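Local coordinates for thioredoxin-like fold domain-containing protein (Paracoccus denitrificans, PDB 3DML) that probably reduces or exchanges disulfide bonds as a periplasmic thioredoxin-like thiol-disulfide oxidoreductase, in support of chemotrophic sulfur oxidation, at residues Glu39-Glu49 / Tyr95-Ala106. Residues are numbered along the deposited sequence; the frame is centred on the assembly and turned at random.
Sequences EIAPQYPLTDE and YPGEDFFWPMLA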
ATOM      1  N   GLU A  39      -8.768   1.300  10.726  1.00 17.51           N
ATOM      2  CA  GLU A  39      -7.941   0.591  11.692  1.00 17.77           C
ATOM      3  C   GLU A  39      -6.478   0.981  11.638  1.00 17.45           C
ATOM      4  O   GLU A  39      -5.859   1.229  12.686  1.00 18.85           O
ATOM      5  CB  GLU A  39      -8.062  -0.923  11.509  1.00 17.56           C
ATOM      6  CG  GLU A  39      -9.423  -1.425  11.906  1.00 20.93           C
ATOM      7  CD  GLU A  39      -9.727  -2.848  11.487  1.00 24.45           C
ATOM      8  OE1 GLU A  39      -8.806  -3.634  11.117  1.00 24.73           O
ATOM      9  OE2 GLU A  39     -10.932  -3.182  11.558  1.00 26.63           O
ATOM     10  N   ILE A  40      -5.914   0.996  10.433  1.00 15.17           N
ATOM     11  CA  ILE A  40      -4.490   1.260  10.268  1.00 13.27           C
ATOM     12  C   ILE A  40      -4.226   2.736   9.923  1.00 13.45           C
ATOM     13  O   ILE A  40      -3.318   3.359  10.498  1.00 12.72           O
ATOM     14  CB  ILE A  40      -3.859   0.363   9.169  1.00 13.16           C
ATOM     15  CG1 ILE A  40      -3.917  -1.142   9.530  1.00 12.91           C
ATOM     16  CG2 ILE A  40      -2.432   0.816   8.843  1.00 11.32           C
ATOM     17  CD1 ILE A  40      -3.137  -1.502  10.756  1.00 11.67           C
ATOM     18  N   ALA A  41      -4.988   3.285   8.979  1.00 12.50           N
ATOM     19  CA  ALA A  41      -4.711   4.636   8.449  1.00 13.21           C
ATOM     20  C   ALA A  41      -4.443   5.717   9.532  1.00 13.72           C
ATOM     21  O   ALA A  41      -3.499   6.470   9.407  1.00 13.80           O
ATOM     22  CB  ALA A  41      -5.820   5.103   7.489  1.00 12.62           C
ATOM     23  N   PRO A  42      -5.282   5.791  10.584  1.00 15.15           N
ATOM     24  CA  PRO A  42      -5.021   6.822  11.608  1.00 16.06           C
ATOM     25  C   PRO A  42      -3.640   6.668  12.294  1.00 15.86           C
ATOM     26  O   PRO A  42      -2.958   7.675  12.545  1.00 16.22           O
ATOM     27  CB  PRO A  42      -6.161   6.616  12.620  1.00 16.89           C
ATOM     28  CG  PRO A  42      -7.236   5.812  11.875  1.00 17.49           C
ATOM     29  CD  PRO A  42      -6.458   4.955  10.907  1.00 15.30           C
ATOM     30  N   GLN A  43      -3.208   5.434  12.579  1.00 14.75           N
ATOM     31  CA  GLN A  43      -1.911   5.199  13.233  1.00 15.08           C
ATOM     32  C   GLN A  43      -0.758   5.346  12.258  1.00 13.93           C
ATOM     33  O   GLN A  43       0.349   5.709  12.638  1.00 13.70           O
ATOM     34  CB  GLN A  43      -1.824   3.752  13.766  1.00 16.32           C
ATOM     35  CG  GLN A  43      -3.042   3.290  14.488  1.00 19.07           C
ATOM     36  CD  GLN A  43      -2.936   1.833  14.897  1.00 21.21           C
ATOM     37  OE1 GLN A  43      -3.437   0.926  14.194  1.00 20.17           O
ATOM     38  NE2 GLN A  43      -2.282   1.592  16.032  1.00 17.88           N
ATOM     39  N   TYR A  44      -1.015   5.028  10.993  1.00 11.94           N
ATOM     40  CA  TYR A  44       0.050   4.816  10.036  1.00 12.01           C
ATOM     41  C   TYR A  44       1.150   5.906   9.967  1.00 11.57           C
ATOM     42  O   TYR A  44       2.326   5.601  10.149  1.00 12.39           O
ATOM     43  CB  TYR A  44      -0.558   4.494   8.645  1.00 11.78           C
ATOM     44  CG  TYR A  44       0.476   3.990   7.685  1.00 11.76           C
ATOM     45  CD1 TYR A  44       0.895   2.659   7.715  1.00 14.81           C
ATOM     46  CD2 TYR A  44       1.053   4.848   6.743  1.00 12.28           C
ATOM     47  CE1 TYR A  44       1.864   2.188   6.837  1.00 13.17           C
ATOM     48  CE2 TYR A  44       2.016   4.403   5.864  1.00 12.73           C
ATOM     49  CZ  TYR A  44       2.420   3.065   5.901  1.00 12.36           C
ATOM     50  OH  TYR A  44       3.385   2.608   5.028  1.00 13.73           O
ATOM     51  N   PRO A  45       0.787   7.181   9.716  1.00 12.11           N
ATOM     52  CA  PRO A  45       1.870   8.176   9.614  1.00 11.80           C
ATOM     53  C   PRO A  45       2.553   8.509  10.947  1.00 12.24           C
ATOM     54  O   PRO A  45       3.543   9.238  10.965  1.00 11.92           O
ATOM     55  CB  PRO A  45       1.144   9.414   9.044  1.00 11.72           C
ATOM     56  CG  PRO A  45      -0.244   9.297   9.551  1.00 13.56           C
ATOM     57  CD  PRO A  45      -0.538   7.798   9.473  1.00 12.62           C
ATOM     58  N   LEU A  46       2.031   7.962  12.039  1.00 12.45           N
ATOM     59  CA  LEU A  46       2.573   8.188  13.373  1.00 13.46           C
ATOM     60  C   LEU A  46       3.535   7.101  13.836  1.00 14.50           C
ATOM     61  O   LEU A  46       4.108   7.195  14.937  1.00 15.95           O
ATOM     62  CB  LEU A  46       1.412   8.313  14.361  1.00 13.16           C
ATOM     63  CG  LEU A  46       0.362   9.346  13.934  1.00 13.65           C
ATOM     64  CD1 LEU A  46      -0.804   9.324  14.917  1.00 13.04           C
ATOM     65  CD2 LEU A  46       0.951  10.731  13.813  1.00 14.99           C
ATOM     66  N   THR A  47       3.712   6.087  12.994  1.00 15.81           N
ATOM     67  CA  THR A  47       4.588   4.943  13.268  1.00 17.31           C
ATOM     68  C   THR A  47       5.878   5.043  12.461  1.00 18.19           C
ATOM     69  O   THR A  47       5.933   5.701  11.415  1.00 16.60           O
ATOM     70  CB  THR A  47       3.900   3.601  12.896  1.00 17.13           C
ATOM     71  OG1 THR A  47       3.675   3.553  11.482  1.00 18.65           O
ATOM     72  CG2 THR A  47       2.570   3.433  13.605  1.00 18.33           C
ATOM     73  N   ASP A  48       6.925   4.372  12.937  1.00 19.79           N
ATOM     74  CA  ASP A  48       8.168   4.285  12.172  1.00 21.25           C
ATOM     75  C   ASP A  48       7.952   3.739  10.748  1.00 22.01           C
ATOM     76  O   ASP A  48       8.512   4.274   9.788  1.00 20.86           O
ATOM     77  CB  ASP A  48       9.174   3.388  12.890  1.00 22.29           C
ATOM     78  CG  ASP A  48       9.659   3.960  14.183  1.00 24.57           C
ATOM     79  OD1 ASP A  48       9.215   5.039  14.599  1.00 27.37           O
ATOM     80  OD2 ASP A  48      10.504   3.302  14.809  1.00 30.57           O
ATOM     81  N   GLU A  49       7.149   2.681  10.611  1.00 22.45           N
ATOM     82  CA  GLU A  49       6.867   2.089   9.296  0.50 23.30           C
ATOM     83  C   GLU A  49       6.181   3.082   8.371  1.00 23.96           C
ATOM     84  O   GLU A  49       6.557   3.233   7.213  1.00 23.94           O
ATOM     85  CB  GLU A  49       6.038   0.799   9.442  0.50 23.46           C
ATOM     86  CG  GLU A  49       6.883  -0.454   9.645  0.50 23.22           C
ATOM     87  CD  GLU A  49       6.042  -1.733   9.877  0.50 23.87           C
ATOM     88  OE1 GLU A  49       5.668  -2.410   8.898  0.50 19.29           O
ATOM     89  OE2 GLU A  49       5.789  -2.082  11.074  0.50 23.76           O
ATOM     90  N   TYR A  95      -6.300  -7.244   3.145  1.00 14.29           N
ATOM     91  CA  TYR A  95      -6.150  -6.748   4.501  1.00 14.98           C
ATOM     92  C   TYR A  95      -6.844  -7.713   5.479  1.00 16.09           C
ATOM     93  O   TYR A  95      -7.983  -7.485   5.895  1.00 15.49           O
ATOM     94  CB  TYR A  95      -6.675  -5.305   4.631  1.00 13.83           C
ATOM     95  CG  TYR A  95      -6.635  -4.820   6.067  1.00 13.69           C
ATOM     96  CD1 TYR A  95      -5.437  -4.824   6.788  1.00 12.25           C
ATOM     97  CD2 TYR A  95      -7.804  -4.376   6.710  1.00 14.15           C
ATOM     98  CE1 TYR A  95      -5.388  -4.400   8.134  1.00 11.02           C
ATOM     99  CE2 TYR A  95      -7.768  -3.939   8.053  1.00 13.20           C
ATOM    100  CZ  TYR A  95      -6.549  -3.965   8.747  1.00 13.00           C
ATOM    101  OH  TYR A  95      -6.502  -3.574  10.059  1.00 11.69           O
ATOM    102  N   PRO A  96      -6.164  -8.819   5.816  1.00 17.62           N
ATOM    103  CA  PRO A  96      -6.750  -9.782   6.770  1.00 18.74           C
ATOM    104  C   PRO A  96      -6.700  -9.335   8.237  1.00 19.33           C
ATOM    105  O   PRO A  96      -7.283 -10.003   9.102  1.00 20.51           O
ATOM    106  CB  PRO A  96      -5.924 -11.064   6.561  1.00 19.39           C
ATOM    107  CG  PRO A  96      -4.906 -10.757   5.497  1.00 19.11           C
ATOM    108  CD  PRO A  96      -4.856  -9.263   5.304  1.00 17.87           C
ATOM    109  N   GLY A  97      -6.065  -8.200   8.519  1.00 17.45           N
ATOM    110  CA  GLY A  97      -6.176  -7.586   9.840  1.00 15.84           C
ATOM    111  C   GLY A  97      -4.874  -6.939  10.224  1.00 15.19           C
ATOM    112  O   GLY A  97      -3.877  -7.117   9.536  1.00 13.52           O
ATOM    113  N   GLU A  98      -4.877  -6.208  11.343  1.00 15.07           N
ATOM    114  CA  GLU A  98      -3.738  -5.386  11.716  1.00 16.15           C
ATOM    115  C   GLU A  98      -2.489  -6.205  11.829  1.00 15.53           C
ATOM    116  O   GLU A  98      -1.447  -5.787  11.335  1.00 14.67           O
ATOM    117  CB  GLU A  98      -3.965  -4.654  13.052  1.00 16.52           C
ATOM    118  CG  GLU A  98      -5.020  -3.568  12.979  1.00 21.90           C
ATOM    119  CD  GLU A  98      -5.263  -2.872  14.314  1.00 25.26           C
ATOM    120  OE1 GLU A  98      -5.039  -3.495  15.376  1.00 29.23           O
ATOM    121  OE2 GLU A  98      -5.707  -1.699  14.297  1.00 30.88           O
ATOM    122  N   ASP A  99      -2.610  -7.376  12.466  1.00 15.21           N
ATOM    123  CA  ASP A  99      -1.446  -8.185  12.794  1.00 16.59           C
ATOM    124  C   ASP A  99      -0.844  -8.842  11.562  1.00 16.26           C
ATOM    125  O   ASP A  99       0.240  -9.405  11.600  1.00 17.49           O
ATOM    126  CB  ASP A  99      -1.824  -9.258  13.830  1.00 16.37           C
ATOM    127  CG  ASP A  99      -2.129  -8.673  15.200  1.00 20.51           C
ATOM    128  OD1 ASP A  99      -2.296  -7.430  15.292  1.00 21.04           O
ATOM    129  OD2 ASP A  99      -2.214  -9.472  16.183  1.00 23.41           O
ATOM    130  N   PHE A 100      -1.577  -8.811  10.472  1.00 16.14           N
ATOM    131  CA  PHE A 100      -1.058  -9.335   9.214  1.00 16.71           C
ATOM    132  C   PHE A 100      -0.345  -8.222   8.465  1.00 15.93           C
ATOM    133  O   PHE A 100       0.749  -8.409   7.954  1.00 16.50           O
ATOM    134  CB  PHE A 100      -2.201  -9.941   8.424  1.00 17.62           C
ATOM    135  CG  PHE A 100      -2.663 -11.228   9.023  1.00 20.21           C
ATOM    136  CD1 PHE A 100      -2.172 -12.441   8.543  1.00 22.31           C
ATOM    137  CD2 PHE A 100      -3.503 -11.220  10.141  1.00 22.23           C
ATOM    138  CE1 PHE A 100      -2.554 -13.640   9.136  1.00 22.77           C
ATOM    139  CE2 PHE A 100      -3.900 -12.411  10.740  1.00 23.50           C
ATOM    140  CZ  PHE A 100      -3.414 -13.623  10.237  1.00 21.22           C
ATOM    141  N   PHE A 101      -0.931  -7.044   8.505  1.00 14.27           N
ATOM    142  CA  PHE A 101      -0.413  -5.888   7.780  1.00 12.43           C
ATOM    143  C   PHE A 101       0.991  -5.507   8.202  1.00 12.39           C
ATOM    144  O   PHE A 101       1.882  -5.428   7.379  1.00 11.62           O
ATOM    145  CB  PHE A 101      -1.387  -4.696   7.904  1.00 11.62           C
ATOM    146  CG  PHE A 101      -0.925  -3.478   7.151  1.00 12.54           C
ATOM    147  CD1 PHE A 101      -1.053  -3.407   5.756  1.00 12.36           C
ATOM    148  CD2 PHE A 101      -0.290  -2.446   7.824  1.00 12.18           C
ATOM    149  CE1 PHE A 101      -0.606  -2.257   5.051  1.00 12.71           C
ATOM    150  CE2 PHE A 101       0.158  -1.309   7.139  1.00 11.89           C
ATOM    151  CZ  PHE A 101       0.010  -1.226   5.758  1.00 11.74           C
ATOM    152  N   TRP A 102       1.203  -5.252   9.493  1.00 12.28           N
ATOM    153  CA  TRP A 102       2.495  -4.735   9.931  1.00 12.14           C
ATOM    154  C   TRP A 102       3.736  -5.579   9.605  1.00 12.66           C
ATOM    155  O   TRP A 102       4.706  -5.054   9.039  1.00 12.59           O
ATOM    156  CB  TRP A 102       2.467  -4.383  11.429  1.00 12.62           C
ATOM    157  CG  TRP A 102       1.487  -3.295  11.803  1.00 12.06           C
ATOM    158  CD1 TRP A 102       0.382  -3.413  12.601  1.00 11.98           C
ATOM    159  CD2 TRP A 102       1.567  -1.915  11.428  1.00 13.52           C
ATOM    160  NE1 TRP A 102      -0.239  -2.185  12.730  1.00 12.99           N
ATOM    161  CE2 TRP A 102       0.473  -1.254  12.022  1.00 13.31           C
ATOM    162  CE3 TRP A 102       2.461  -1.176  10.636  1.00 14.48           C
ATOM    163  CZ2 TRP A 102       0.241   0.117  11.846  1.00 16.41           C
ATOM    164  CZ3 TRP A 102       2.231   0.177  10.460  1.00 15.02           C
ATOM    165  CH2 TRP A 102       1.134   0.810  11.065  1.00 15.60           C
ATOM    166  N   PRO A 103       3.745  -6.871   9.973  1.00 13.27           N
ATOM    167  CA  PRO A 103       4.965  -7.642   9.695  1.00 14.20           C
ATOM    168  C   PRO A 103       5.141  -7.932   8.193  1.00 15.21           C
ATOM    169  O   PRO A 103       6.275  -8.089   7.722  1.00 15.48           O
ATOM    170  CB  PRO A 103       4.760  -8.962  10.489  1.00 14.18           C
ATOM    171  CG  PRO A 103       3.319  -9.083  10.693  1.00 13.67           C
ATOM    172  CD  PRO A 103       2.713  -7.679  10.645  1.00 13.38           C
HETATM  173  N   MSE A 104       4.048  -7.997   7.446  1.00 15.40           N
HETATM  174  CA  MSE A 104       4.172  -8.231   6.008  0.70 16.13           C
HETATM  175  C   MSE A 104       4.701  -6.993   5.308  1.00 15.99           C
HETATM  176  O   MSE A 104       5.510  -7.092   4.389  1.00 15.97           O
HETATM  177  CB  MSE A 104       2.848  -8.699   5.434  0.70 17.02           C
HETATM  178  CG  MSE A 104       2.335  -9.910   6.201  0.70 20.27           C
HETATM  179 SE   MSE A 104       0.849 -10.768   5.364  0.70 28.27          SE
HETATM  180  CE  MSE A 104      -0.445  -9.299   5.179  0.70 26.31           C
ATOM    181  N   LEU A 105       4.283  -5.815   5.767  1.00 14.97           N
ATOM    182  CA  LEU A 105       4.841  -4.588   5.223  1.00 14.64           C
ATOM    183  C   LEU A 105       6.324  -4.486   5.597  1.00 15.14           C
ATOM    184  O   LEU A 105       7.174  -4.122   4.772  1.00 14.59           O
ATOM    185  CB  LEU A 105       4.077  -3.374   5.758  1.00 13.90           C
ATOM    186  CG  LEU A 105       4.703  -2.014   5.380  1.00 15.18           C
ATOM    187  CD1 LEU A 105       4.701  -1.786   3.858  1.00 15.88           C
ATOM    188  CD2 LEU A 105       3.999  -0.888   6.095  1.00 14.18           C
ATOM    189  N   ALA A 106       6.637  -4.825   6.843  1.00 15.45           N
ATOM    190  CA  ALA A 106       8.021  -4.808   7.293  1.00 16.58           C
ATOM    191  C   ALA A 106       8.919  -5.687   6.407  1.00 16.54           C
ATOM    192  O   ALA A 106      10.018  -5.277   6.069  1.00 16.57           O
ATOM    193  CB  ALA A 106       8.132  -5.189   8.798  1.00 16.08           C
TER
HETATM  194  O   HOH W   1      -7.353  -5.988  12.658  1.00 34.54           O
HETATM  195  O   HOH W   2      -6.729   0.259  15.326  1.00 36.64           O
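Trp102 lays its indole along the 39-49 segment and meets Ile40, Tyr44, Thr47 and Glu49. Its CG stands anti to the carbonyl carbon (chi1 -62°), and the outer part of the indole comes nearest that segment. Ile40 CD1 lies 3.6 Å from Trp102 NE1. At the far end, Tyr44 CD1 and Thr47 OG1 each lie 3.8 Å from Trp102 CH2. Glu49, in one of two conformers, brings its carboxylate to the benzo ring, OE2 3.5 Å from Trp102 CE3. Thr47 is the N-cap of helix 48-52: its OG1 donates to Tyr44 O and is hydrogen-bonded to Gly50 N. The CG1 branch of Ile40 ends in CD1 against Glu98 CG; CG2 sits 3.8 Å from Phe101 CE2. Tyr95 OH donates a short 2.5 Å bond to Glu39 OE1, on the anti side of the carboxylate. A water joins the same oxygen to Glu98 N. A phenylalanine in place of Tyr95 would probably leave Glu39 OE1 without this donor, though still bonded to the water. Tyr44 OH is hydrogen-bonded to Ala53 O. The contact lays the link between helices 31-39 and 48-52 against helix 98-112. Phe101 and Leu105 pack on Leu22 of strand 20-26, and Trp36 of helix 31-39 meets Phe101 and Tyr95 edge-to-face.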